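Local coordinates for protein importin subunit beta-1 (PDB 5OWU) that carries proteins into the nucleus as the importin beta subunit, by associating with importin alpha, which recognises the classical nuclear localization signal of the cargo, at residues G632-L637 with F674-D679; A621-A626 with I663-N668; K586-V591 with A626-K631. One frame throughout, in Å; residues are numbered along the deposited sequence.

Contact 1: residues G632-L637 with F674-D679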
ATOM      1  N   GLY A 632      28.205  28.759  -2.333  1.00 52.77           N
ATOM      2  CA  GLY A 632      27.528  29.891  -2.939  1.00 40.55           C
ATOM      3  C   GLY A 632      26.134  30.134  -2.407  1.00 45.05           C
ATOM      4  O   GLY A 632      25.564  31.196  -2.686  1.00 43.38           O
ATOM      5  N   PHE A 633      25.571  29.188  -1.654  1.00 41.81           N
ATOM      6  CA  PHE A 633      24.247  29.379  -1.076  1.00 38.31           C
ATOM      7  C   PHE A 633      24.283  30.174   0.222  1.00 41.01           C
ATOM      8  O   PHE A 633      23.235  30.646   0.678  1.00 40.12           O
ATOM      9  CB  PHE A 633      23.585  28.023  -0.821  1.00 40.28           C
ATOM     10  CG  PHE A 633      22.127  28.122  -0.482  1.00 36.47           C
ATOM     11  CD1 PHE A 633      21.175  28.216  -1.481  1.00 41.91           C
ATOM     12  CD2 PHE A 633      21.708  28.129   0.833  1.00 33.86           C
ATOM     13  CE1 PHE A 633      19.839  28.310  -1.170  1.00 34.88           C
ATOM     14  CE2 PHE A 633      20.372  28.227   1.149  1.00 39.50           C
ATOM     15  CZ  PHE A 633      19.435  28.318   0.149  1.00 41.26           C
ATOM     16  N   GLU A 634      25.459  30.343   0.825  1.00 44.17           N
ATOM     17  CA  GLU A 634      25.518  30.942   2.154  1.00 49.55           C
ATOM     18  C   GLU A 634      24.879  32.324   2.186  1.00 44.37           C
ATOM     19  O   GLU A 634      24.262  32.690   3.191  1.00 49.72           O
ATOM     20  CB  GLU A 634      26.967  30.991   2.633  1.00 46.32           C
ATOM     21  CG  GLU A 634      27.464  29.635   3.089  1.00 55.10           C
ATOM     22  CD  GLU A 634      28.967  29.566   3.226  1.00 59.23           C
ATOM     23  OE1 GLU A 634      29.601  30.622   3.425  1.00 64.58           O
ATOM     24  OE2 GLU A 634      29.513  28.448   3.130  1.00 48.06           O
ATOM     25  N   LYS A 635      24.980  33.090   1.095  1.00 43.20           N
ATOM     26  CA  LYS A 635      24.441  34.449   1.081  1.00 39.62           C
ATOM     27  C   LYS A 635      22.942  34.494   1.350  1.00 49.95           C
ATOM     28  O   LYS A 635      22.438  35.527   1.805  1.00 49.69           O
ATOM     29  CB  LYS A 635      24.744  35.118  -0.260  1.00 48.99           C
ATOM     30  CG  LYS A 635      24.143  34.408  -1.478  1.00 65.83           C
ATOM     31  CD  LYS A 635      24.611  35.030  -2.798  1.00 59.66           C
ATOM     32  CE  LYS A 635      24.099  36.456  -2.987  1.00 57.06           C
ATOM     33  NZ  LYS A 635      24.572  37.052  -4.271  1.00 71.31           N
ATOM     34  N   TYR A 636      22.218  33.411   1.082  1.00 46.59           N
ATOM     35  CA  TYR A 636      20.780  33.379   1.312  1.00 45.85           C
ATOM     36  C   TYR A 636      20.411  32.850   2.688  1.00 38.52           C
ATOM     37  O   TYR A 636      19.231  32.879   3.051  1.00 44.81           O
ATOM     38  CB  TYR A 636      20.094  32.511   0.252  1.00 43.92           C
ATOM     39  CG  TYR A 636      20.540  32.802  -1.164  1.00 44.92           C
ATOM     40  CD1 TYR A 636      20.118  33.950  -1.825  1.00 43.75           C
ATOM     41  CD2 TYR A 636      21.382  31.929  -1.841  1.00 45.56           C
ATOM     42  CE1 TYR A 636      20.521  34.220  -3.127  1.00 41.27           C
ATOM     43  CE2 TYR A 636      21.791  32.191  -3.143  1.00 49.03           C
ATOM     44  CZ  TYR A 636      21.356  33.339  -3.779  1.00 50.94           C
ATOM     45  OH  TYR A 636      21.757  33.611  -5.070  1.00 45.10           O
ATOM     46  N   LEU A 637      21.387  32.370   3.459  1.00 43.66           N
ATOM     47  CA  LEU A 637      21.070  31.653   4.687  1.00 49.76           C
ATOM     48  C   LEU A 637      20.397  32.556   5.708  1.00 49.48           C
ATOM     49  O   LEU A 637      19.470  32.129   6.401  1.00 51.58           O
ATOM     50  CB  LEU A 637      22.338  31.032   5.272  1.00 45.81           C
ATOM     51  CG  LEU A 637      22.809  29.717   4.645  1.00 40.75           C
ATOM     52  CD1 LEU A 637      24.126  29.286   5.271  1.00 46.02           C
ATOM     53  CD2 LEU A 637      21.765  28.628   4.819  1.00 36.40           C
ATOM     54  N   PHE A 674      29.729  23.386   6.859  1.00 36.48           N
ATOM     55  CA  PHE A 674      28.547  22.924   7.585  1.00 38.41           C
ATOM     56  C   PHE A 674      28.797  22.854   9.089  1.00 37.68           C
ATOM     57  O   PHE A 674      27.857  23.010   9.881  1.00 34.29           O
ATOM     58  CB  PHE A 674      28.077  21.554   7.106  1.00 29.53           C
ATOM     59  CG  PHE A 674      26.827  21.094   7.800  1.00 27.99           C
ATOM     60  CD1 PHE A 674      25.602  21.681   7.510  1.00 31.68           C
ATOM     61  CD2 PHE A 674      26.876  20.114   8.773  1.00 36.99           C
ATOM     62  CE1 PHE A 674      24.448  21.283   8.161  1.00 29.47           C
ATOM     63  CE2 PHE A 674      25.723  19.709   9.436  1.00 33.66           C
ATOM     64  CZ  PHE A 674      24.507  20.297   9.125  1.00 27.01           C
ATOM     65  N   ARG A 675      30.046  22.625   9.506  1.00 38.93           N
ATOM     66  CA  ARG A 675      30.308  22.412  10.928  1.00 33.40           C
ATOM     67  C   ARG A 675      29.780  23.567  11.777  1.00 37.39           C
ATOM     68  O   ARG A 675      29.160  23.346  12.827  1.00 36.86           O
ATOM     69  CB  ARG A 675      31.805  22.197  11.132  1.00 33.90           C
ATOM     70  CG  ARG A 675      32.261  20.829  10.621  1.00 39.98           C
ATOM     71  CD  ARG A 675      33.774  20.704  10.504  1.00 42.43           C
ATOM     72  NE  ARG A 675      34.422  20.616  11.808  1.00 58.21           N
ATOM     73  CZ  ARG A 675      35.733  20.460  11.986  1.00 62.13           C
ATOM     74  NH1 ARG A 675      36.546  20.371  10.941  1.00 64.72           N
ATOM     75  NH2 ARG A 675      36.234  20.393  13.212  1.00 45.81           N
ATOM     76  N   ARG A 676      29.947  24.802  11.300  1.00 27.65           N
ATOM     77  CA  ARG A 676      29.557  25.975  12.078  1.00 41.66           C
ATOM     78  C   ARG A 676      28.054  26.039  12.349  1.00 40.31           C
ATOM     79  O   ARG A 676      27.631  26.801  13.225  1.00 36.70           O
ATOM     80  CB  ARG A 676      30.019  27.256  11.367  1.00 47.28           C
ATOM     81  CG  ARG A 676      29.254  27.622  10.092  1.00 54.67           C
ATOM     82  CD  ARG A 676      29.614  29.033   9.594  1.00 53.59           C
ATOM     83  NE  ARG A 676      30.909  29.076   8.912  1.00 64.40           N
ATOM     84  CZ  ARG A 676      31.107  29.432   7.642  1.00 72.33           C
ATOM     85  NH1 ARG A 676      30.100  29.809   6.863  1.00 70.80           N
ATOM     86  NH2 ARG A 676      32.337  29.423   7.145  1.00 75.86           N
ATOM     87  N   TYR A 677      27.233  25.270  11.626  1.00 36.31           N
ATOM     88  CA  TYR A 677      25.799  25.226  11.886  1.00 33.35           C
ATOM     89  C   TYR A 677      25.351  23.950  12.593  1.00 37.14           C
ATOM     90  O   TYR A 677      24.220  23.905  13.112  1.00 34.65           O
ATOM     91  CB  TYR A 677      25.014  25.375  10.569  1.00 40.12           C
ATOM     92  CG  TYR A 677      25.470  26.536   9.712  1.00 40.42           C
ATOM     93  CD1 TYR A 677      25.176  27.844  10.067  1.00 40.58           C
ATOM     94  CD2 TYR A 677      26.194  26.323   8.548  1.00 42.97           C
ATOM     95  CE1 TYR A 677      25.588  28.910   9.286  1.00 49.50           C
ATOM     96  CE2 TYR A 677      26.611  27.384   7.760  1.00 40.01           C
ATOM     97  CZ  TYR A 677      26.301  28.674   8.135  1.00 49.24           C
ATOM     98  OH  TYR A 677      26.712  29.737   7.362  1.00 60.93           O
ATOM     99  N   SER A 678      26.220  22.936  12.676  1.00 33.67           N
ATOM    100  CA  SER A 678      25.765  21.603  13.065  1.00 24.20           C
ATOM    101  C   SER A 678      25.114  21.611  14.444  1.00 27.01           C
ATOM    102  O   SER A 678      24.023  21.055  14.631  1.00 31.11           O
ATOM    103  CB  SER A 678      26.936  20.620  13.015  1.00 31.26           C
ATOM    104  OG  SER A 678      28.016  21.079  13.808  1.00 32.97           O
ATOM    105  N   ASP A 679      25.755  22.253  15.423  1.00 28.74           N
ATOM    106  CA  ASP A 679      25.207  22.246  16.777  1.00 32.89           C
ATOM    107  C   ASP A 679      23.774  22.754  16.773  1.00 35.10           C
ATOM    108  O   ASP A 679      22.864  22.090  17.295  1.00 33.53           O
ATOM    109  CB  ASP A 679      26.073  23.087  17.718  1.00 35.56           C
ATOM    110  CG  ASP A 679      25.551  23.076  19.153  1.00 40.26           C
ATOM    111  OD1 ASP A 679      25.341  21.979  19.713  1.00 38.00           O
ATOM    112  OD2 ASP A 679      25.329  24.165  19.713  1.00 47.84           O
TER
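Arg676 turns its CG between the backbone N and the carbonyl carbon (chi1 72°) and bends again at chi3 (77°), which brings its NH1 edge to the carboxylate of Glu634. The contact spans two HEAT repeats of the solenoid: the turn 632-637 leads into the first helix of repeat 15, and 674-679 opens the first helix of repeat 16. Glu634, extended beyond CG, comes across the arginine side chain at about a right angle. The result is a loose salt bridge, with Glu634 OE1 3.6 Å from Arg676 NH1. That oxygen sits at the edge of the guanidinium, in its plane, but the carboxylate itself is turned 81° against it, far from a flat, two-pronged pairing.

Beside this ion pair, Leu637 and Tyr677 approach from opposite directions. The methyl CD1 of Leu637 reaches the phenol end of the ring, 3.4 Å from Tyr677 OH. Asp673 adds negative charge nearby: its carboxylate lies close to that of Glu634 and makes a long, weak ion pair with Arg676 NH2, so the arginine probably offsets both acids. On its own segment Arg676 also covers one face of the tyrosine, its CG 3.5 Å above the centre of the Tyr677 ring. The same bend of the side chain lets Arg676 NH1 give a weak hydrogen bond to Tyr677 OH at 3.4 Å.

Contact 2: residues A621-A626 with I663-N668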
ATOM      1  N   ALA A 621      12.733  22.951  -4.135  1.00 32.36           N
ATOM      2  CA  ALA A 621      13.542  23.669  -5.117  1.00 32.35           C
ATOM      3  C   ALA A 621      14.677  24.441  -4.447  1.00 32.37           C
ATOM      4  O   ALA A 621      15.786  24.536  -4.993  1.00 32.33           O
ATOM      5  CB  ALA A 621      12.660  24.610  -5.932  1.00 32.53           C
ATOM      6  N   ILE A 622      14.420  25.006  -3.268  1.00 32.52           N
ATOM      7  CA  ILE A 622      15.476  25.692  -2.529  1.00 30.56           C
ATOM      8  C   ILE A 622      16.568  24.702  -2.158  1.00 27.72           C
ATOM      9  O   ILE A 622      17.762  24.989  -2.288  1.00 29.72           O
ATOM     10  CB  ILE A 622      14.894  26.390  -1.286  1.00 30.32           C
ATOM     11  CG1 ILE A 622      13.990  27.553  -1.716  1.00 34.38           C
ATOM     12  CG2 ILE A 622      16.014  26.874  -0.365  1.00 32.84           C
ATOM     13  CD1 ILE A 622      13.271  28.227  -0.580  1.00 30.76           C
ATOM     14  N   SER A 623      16.175  23.515  -1.707  1.00 30.95           N
ATOM     15  CA  SER A 623      17.153  22.487  -1.376  1.00 30.51           C
ATOM     16  C   SER A 623      17.997  22.126  -2.588  1.00 33.13           C
ATOM     17  O   SER A 623      19.221  22.002  -2.478  1.00 28.99           O
ATOM     18  CB  SER A 623      16.448  21.252  -0.826  1.00 32.42           C
ATOM     19  OG  SER A 623      15.737  21.570   0.354  1.00 40.19           O
ATOM     20  N   ALA A 624      17.365  21.953  -3.757  1.00 30.67           N
ATOM     21  CA  ALA A 624      18.140  21.657  -4.960  1.00 34.24           C
ATOM     22  C   ALA A 624      19.124  22.779  -5.270  1.00 24.98           C
ATOM     23  O   ALA A 624      20.289  22.525  -5.604  1.00 32.01           O
ATOM     24  CB  ALA A 624      17.206  21.425  -6.148  1.00 33.37           C
ATOM     25  N   LEU A 625      18.670  24.030  -5.176  1.00 29.33           N
ATOM     26  CA  LEU A 625      19.568  25.155  -5.425  1.00 32.85           C
ATOM     27  C   LEU A 625      20.738  25.165  -4.441  1.00 34.65           C
ATOM     28  O   LEU A 625      21.886  25.383  -4.838  1.00 34.17           O
ATOM     29  CB  LEU A 625      18.793  26.472  -5.358  1.00 34.81           C
ATOM     30  CG  LEU A 625      19.565  27.724  -5.779  1.00 45.12           C
ATOM     31  CD1 LEU A 625      20.061  27.593  -7.190  1.00 49.50           C
ATOM     32  CD2 LEU A 625      18.710  28.971  -5.649  1.00 48.00           C
ATOM     33  N   ALA A 626      20.473  24.929  -3.156  1.00 33.69           N
ATOM     34  CA  ALA A 626      21.555  24.843  -2.174  1.00 31.27           C
ATOM     35  C   ALA A 626      22.547  23.744  -2.542  1.00 40.44           C
ATOM     36  O   ALA A 626      23.765  23.966  -2.552  1.00 49.03           O
ATOM     37  CB  ALA A 626      20.979  24.593  -0.781  1.00 33.94           C
ATOM     38  N   ILE A 663      18.364  20.255   5.363  1.00 30.81           N
ATOM     39  CA  ILE A 663      19.532  20.000   6.206  1.00 27.13           C
ATOM     40  C   ILE A 663      20.402  18.912   5.583  1.00 30.00           C
ATOM     41  O   ILE A 663      21.631  19.038   5.516  1.00 27.88           O
ATOM     42  CB  ILE A 663      19.099  19.638   7.640  1.00 26.56           C
ATOM     43  CG1 ILE A 663      18.286  20.776   8.251  1.00 33.88           C
ATOM     44  CG2 ILE A 663      20.330  19.355   8.513  1.00 30.43           C
ATOM     45  CD1 ILE A 663      17.658  20.438   9.592  1.00 38.31           C
ATOM     46  N   ALA A 664      19.775  17.834   5.099  1.00 28.81           N
ATOM     47  CA  ALA A 664      20.529  16.767   4.446  1.00 32.08           C
ATOM     48  C   ALA A 664      21.339  17.305   3.276  1.00 33.55           C
ATOM     49  O   ALA A 664      22.513  16.953   3.112  1.00 29.38           O
ATOM     50  CB  ALA A 664      19.583  15.664   3.967  1.00 27.20           C
ATOM     51  N   ASP A 665      20.736  18.166   2.455  1.00 34.38           N
ATOM     52  CA  ASP A 665      21.454  18.698   1.301  1.00 30.87           C
ATOM     53  C   ASP A 665      22.632  19.570   1.722  1.00 32.91           C
ATOM     54  O   ASP A 665      23.748  19.391   1.222  1.00 30.76           O
ATOM     55  CB  ASP A 665      20.502  19.482   0.399  1.00 27.06           C
ATOM     56  CG  ASP A 665      19.803  18.597  -0.601  1.00 40.34           C
ATOM     57  OD1 ASP A 665      20.493  17.747  -1.205  1.00 42.61           O
ATOM     58  OD2 ASP A 665      18.570  18.733  -0.773  1.00 37.05           O
ATOM     59  N   ILE A 666      22.416  20.517   2.640  1.00 31.84           N
ATOM     60  CA  ILE A 666      23.506  21.442   2.946  1.00 33.07           C
ATOM     61  C   ILE A 666      24.620  20.736   3.709  1.00 40.83           C
ATOM     62  O   ILE A 666      25.790  21.129   3.612  1.00 37.36           O
ATOM     63  CB  ILE A 666      23.014  22.689   3.710  1.00 34.87           C
ATOM     64  CG1 ILE A 666      22.388  22.322   5.054  1.00 35.63           C
ATOM     65  CG2 ILE A 666      22.029  23.491   2.859  1.00 41.99           C
ATOM     66  CD1 ILE A 666      22.318  23.488   6.008  1.00 38.56           C
ATOM     67  N   SER A 667      24.299  19.691   4.473  1.00 32.91           N
ATOM     68  CA  SER A 667      25.366  18.939   5.127  1.00 28.82           C
ATOM     69  C   SER A 667      26.350  18.383   4.105  1.00 35.95           C
ATOM     70  O   SER A 667      27.548  18.288   4.388  1.00 51.67           O
ATOM     71  CB  SER A 667      24.779  17.813   5.976  1.00 32.21           C
ATOM     72  OG  SER A 667      24.470  16.681   5.185  1.00 34.86           O
ATOM     73  N   ASN A 668      25.870  18.020   2.917  1.00 41.33           N
ATOM     74  CA  ASN A 668      26.736  17.514   1.859  1.00 46.71           C
ATOM     75  C   ASN A 668      27.338  18.635   1.014  1.00 56.13           C
ATOM     76  O   ASN A 668      28.514  18.565   0.643  1.00 69.83           O
ATOM     77  CB  ASN A 668      25.955  16.550   0.961  1.00 49.15           C
ATOM     78  CG  ASN A 668      25.377  15.365   1.730  1.00 59.17           C
ATOM     79  OD1 ASN A 668      26.097  14.659   2.441  1.00 54.77           O
ATOM     80  ND2 ASN A 668      24.072  15.148   1.595  1.00 56.55           N
TER
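Ala626 and Ile666 meet methyl to methyl, Ala626 CB lying 3.9 Å from Ile666 CG2, while one turn earlier Ser623 CB rests 3.3 Å from Asp665 OD2. These two touches lie between helices 615-629 and 655-669, which run in the same general direction here. The backbones come close: Ser623 CA and Asp665 CA are 6.3 Å apart, Ala626 CA and Ile666 CA 6.4 Å, a spacing that the small side chains of Ser623 and Ala626 permit.

The branches of Ile666 are divided by its first torsion. With CG1 held between the backbone N and the carbonyl carbon (chi1 61°), CG2 falls anti to the carbonyl carbon and is the branch presented to the alanine, whereas CG1 and the rest of the chain lead away. No hydrogen bond joins the two segments, and the polar ends of Ser623 and Asp665 find their partners outside them. Ser623 OG turns back along its own helix to bond Phe619 O, leaving its CB to face the aspartate. Asp665 OD2 forms a salt bridge with Arg585, from the long helix 563-586, so the aspartate side of the contact is tied to a third helix.

Farther out, Phe662, next to Ile663 in helix 655-669, packs on both Ser623 and Ala626, and Ser669 OG makes a weak hydrogen bond to Ala626 O. Close packing of the second helices of successive units, here HEAT repeats 14 and 15, is the hallmark of a HEAT-repeat solenoid.

Contact 3: residues K586-V591 with A626-K631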
ATOM      1  N   LYS A 586      20.214  18.644 -12.012  1.00 43.25           N
ATOM      2  CA  LYS A 586      20.865  17.936 -13.111  1.00 39.88           C
ATOM      3  C   LYS A 586      22.065  18.704 -13.658  1.00 45.18           C
ATOM      4  O   LYS A 586      23.044  18.088 -14.091  1.00 48.24           O
ATOM      5  CB  LYS A 586      19.865  17.660 -14.235  1.00 36.62           C
ATOM      6  CG  LYS A 586      20.396  16.730 -15.323  1.00 51.81           C
ATOM      7  CD  LYS A 586      20.576  15.310 -14.797  1.00 48.28           C
ATOM      8  CE  LYS A 586      21.390  14.457 -15.750  1.00 60.90           C
ATOM      9  NZ  LYS A 586      20.722  14.286 -17.064  1.00 54.53           N
ATOM     10  N   SER A 587      22.016  20.030 -13.665  1.00 44.73           N
ATOM     11  CA  SER A 587      23.078  20.845 -14.253  1.00 56.68           C
ATOM     12  C   SER A 587      23.443  21.942 -13.266  1.00 58.72           C
ATOM     13  O   SER A 587      23.018  23.095 -13.417  1.00 47.34           O
ATOM     14  CB  SER A 587      22.654  21.432 -15.599  1.00 64.17           C
ATOM     15  OG  SER A 587      23.741  22.109 -16.213  1.00 81.72           O
ATOM     16  N   PRO A 588      24.236  21.617 -12.242  1.00 56.68           N
ATOM     17  CA  PRO A 588      24.615  22.650 -11.263  1.00 62.92           C
ATOM     18  C   PRO A 588      25.368  23.812 -11.886  1.00 61.68           C
ATOM     19  O   PRO A 588      25.136  24.967 -11.514  1.00 65.74           O
ATOM     20  CB  PRO A 588      25.486  21.878 -10.258  1.00 52.87           C
ATOM     21  CG  PRO A 588      25.159  20.430 -10.472  1.00 60.78           C
ATOM     22  CD  PRO A 588      24.832  20.307 -11.924  1.00 54.99           C
ATOM     23  N   SER A 589      26.265  23.532 -12.836  1.00 67.34           N
ATOM     24  CA  SER A 589      27.073  24.586 -13.441  1.00 72.01           C
ATOM     25  C   SER A 589      26.201  25.675 -14.053  1.00 70.69           C
ATOM     26  O   SER A 589      26.539  26.862 -13.990  1.00 77.91           O
ATOM     27  CB  SER A 589      27.999  23.986 -14.500  1.00 68.03           C
ATOM     28  OG  SER A 589      27.255  23.315 -15.499  1.00 60.96           O
ATOM     29  N   SER A 590      25.069  25.291 -14.643  1.00 75.55           N
ATOM     30  CA  SER A 590      24.186  26.240 -15.311  1.00 74.78           C
ATOM     31  C   SER A 590      23.373  27.095 -14.344  1.00 69.81           C
ATOM     32  O   SER A 590      22.690  28.021 -14.795  1.00 72.33           O
ATOM     33  CB  SER A 590      23.232  25.484 -16.241  1.00 75.30           C
ATOM     34  OG  SER A 590      22.469  26.378 -17.030  1.00 86.20           O
ATOM     35  N   VAL A 591      23.440  26.828 -13.042  1.00 78.49           N
ATOM     36  CA  VAL A 591      22.517  27.441 -12.090  1.00 68.89           C
ATOM     37  C   VAL A 591      23.037  28.761 -11.523  1.00 67.07           C
ATOM     38  O   VAL A 591      22.239  29.661 -11.233  1.00 57.33           O
ATOM     39  CB  VAL A 591      22.220  26.449 -10.953  1.00 69.17           C
ATOM     40  CG1 VAL A 591      21.313  27.063  -9.930  1.00 64.72           C
ATOM     41  CG2 VAL A 591      21.584  25.182 -11.498  1.00 66.03           C
ATOM     42  N   ALA A 626      20.473  24.929  -3.156  1.00 33.69           N
ATOM     43  CA  ALA A 626      21.555  24.843  -2.174  1.00 31.27           C
ATOM     44  C   ALA A 626      22.547  23.744  -2.542  1.00 40.44           C
ATOM     45  O   ALA A 626      23.765  23.966  -2.552  1.00 49.03           O
ATOM     46  CB  ALA A 626      20.979  24.593  -0.781  1.00 33.94           C
ATOM     47  N   ALA A 627      22.038  22.550  -2.851  1.00 36.91           N
ATOM     48  CA  ALA A 627      22.912  21.453  -3.248  1.00 37.66           C
ATOM     49  C   ALA A 627      23.781  21.845  -4.436  1.00 39.78           C
ATOM     50  O   ALA A 627      24.968  21.501  -4.485  1.00 42.18           O
ATOM     51  CB  ALA A 627      22.082  20.210  -3.580  1.00 38.95           C
ATOM     52  N   SER A 628      23.218  22.583  -5.393  1.00 34.08           N
ATOM     53  CA  SER A 628      23.970  22.923  -6.597  1.00 39.92           C
ATOM     54  C   SER A 628      24.975  24.049  -6.360  1.00 43.31           C
ATOM     55  O   SER A 628      26.069  24.032  -6.931  1.00 44.72           O
ATOM     56  CB  SER A 628      23.002  23.299  -7.717  1.00 50.31           C
ATOM     57  OG  SER A 628      22.284  22.148  -8.137  1.00 64.36           O
ATOM     58  N   LEU A 629      24.631  25.035  -5.532  1.00 36.15           N
ATOM     59  CA  LEU A 629      25.517  26.171  -5.308  1.00 41.37           C
ATOM     60  C   LEU A 629      26.606  25.885  -4.287  1.00 45.24           C
ATOM     61  O   LEU A 629      27.637  26.565  -4.300  1.00 44.31           O
ATOM     62  CB  LEU A 629      24.721  27.392  -4.840  1.00 41.47           C
ATOM     63  CG  LEU A 629      23.750  28.025  -5.834  1.00 53.49           C
ATOM     64  CD1 LEU A 629      23.120  29.252  -5.205  1.00 48.97           C
ATOM     65  CD2 LEU A 629      24.444  28.390  -7.132  1.00 51.31           C
ATOM     66  N   GLY A 630      26.401  24.918  -3.403  1.00 35.77           N
ATOM     67  CA  GLY A 630      27.391  24.679  -2.366  1.00 46.60           C
ATOM     68  C   GLY A 630      27.562  25.913  -1.507  1.00 34.16           C
ATOM     69  O   GLY A 630      26.587  26.528  -1.059  1.00 37.64           O
ATOM     70  N   LYS A 631      28.821  26.298  -1.278  1.00 50.45           N
ATOM     71  CA  LYS A 631      29.106  27.472  -0.459  1.00 45.00           C
ATOM     72  C   LYS A 631      28.475  28.732  -1.028  1.00 51.42           C
ATOM     73  O   LYS A 631      28.227  29.682  -0.276  1.00 40.73           O
ATOM     74  CB  LYS A 631      30.616  27.663  -0.320  1.00 43.93           C
ATOM     75  CG  LYS A 631      31.280  26.663   0.620  1.00 47.93           C
ATOM     76  CD  LYS A 631      32.785  26.624   0.407  1.00 68.07           C
ATOM     77  CE  LYS A 631      33.456  25.617   1.328  1.00 70.71           C
ATOM     78  NZ  LYS A 631      34.898  25.436   0.991  1.00 78.52           N
TER
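Ser628 and Leu629, in the last turn of helix 615-629, receive Pro588 and Val591 of the loop that follows helix 563-586. Traced from its start, 626-631 is still helical at Ala626, whose carbonyl oxygen accepts Gly630 N at 2.9 Å and so holds the final turn closed. Ala627 lies against Arg585, just ahead of the loop.

Ser628 has the largest share of the contact. Its CB meets Pro588 CB at 3.8 Å, and the backbones are closest here as well, with 4.7 Å between Pro588 CA and Ser628 CA. The serine hydroxyl lies anti to the carbonyl carbon, beside its own backbone N (chi1 -69°), 3.9 Å from Pro588 CB. Although it grazes the proline, OG is engaged by hydrogen bonding to Ile584 O, near the end of helix 563-586, and more weakly to Ala624 O of its own helix. Val591 CG2 approaches the same serine more loosely, 4.5 Å from Ser628 CB.

Leu629 comes next, the end of its side chain nearing the valine, with CD2 4.4 Å from Val591 CG1. Gly630 then breaks the helix with a positive phi of 60°, a value that favours glycine, and Lys631 forms a salt bridge with Glu672.

Across the two segments there is neither a hydrogen bond nor an ion pair. The loop between HEAT repeats 13 and 14 therefore lies on the end of the last helix of repeat 14 through carbon contacts, and a directional bond is supplied just outside the loop, from the Ser628 hydroxyl to Ile584 O.

How the contacts relate
Helix 615-629 joins contacts 2 and 3, which share Ala626 and have centres about 10 Å apart; contact 1 lies about 10 Å from contact 2 and about 15 Å from contact 3, centre to centre. Aromatic side chains of contact 1 reach the other two. Phe633 CD1 packs 3.5 Å from Ala626 CA, Tyr636 CE2 lies 3.8 Å from Leu629 CD1, and Phe674 CE1 approaches Ile666 CD1 to 3.7 Å. Between contacts 2 and 3, Leu625 packs on Val591. All three belong to HEAT repeats 13 to 16: contact 2 pairs two helices, contact 1 sets a turn against the start of helix 675-689, and contact 3 a loop against the end of helix 615-629.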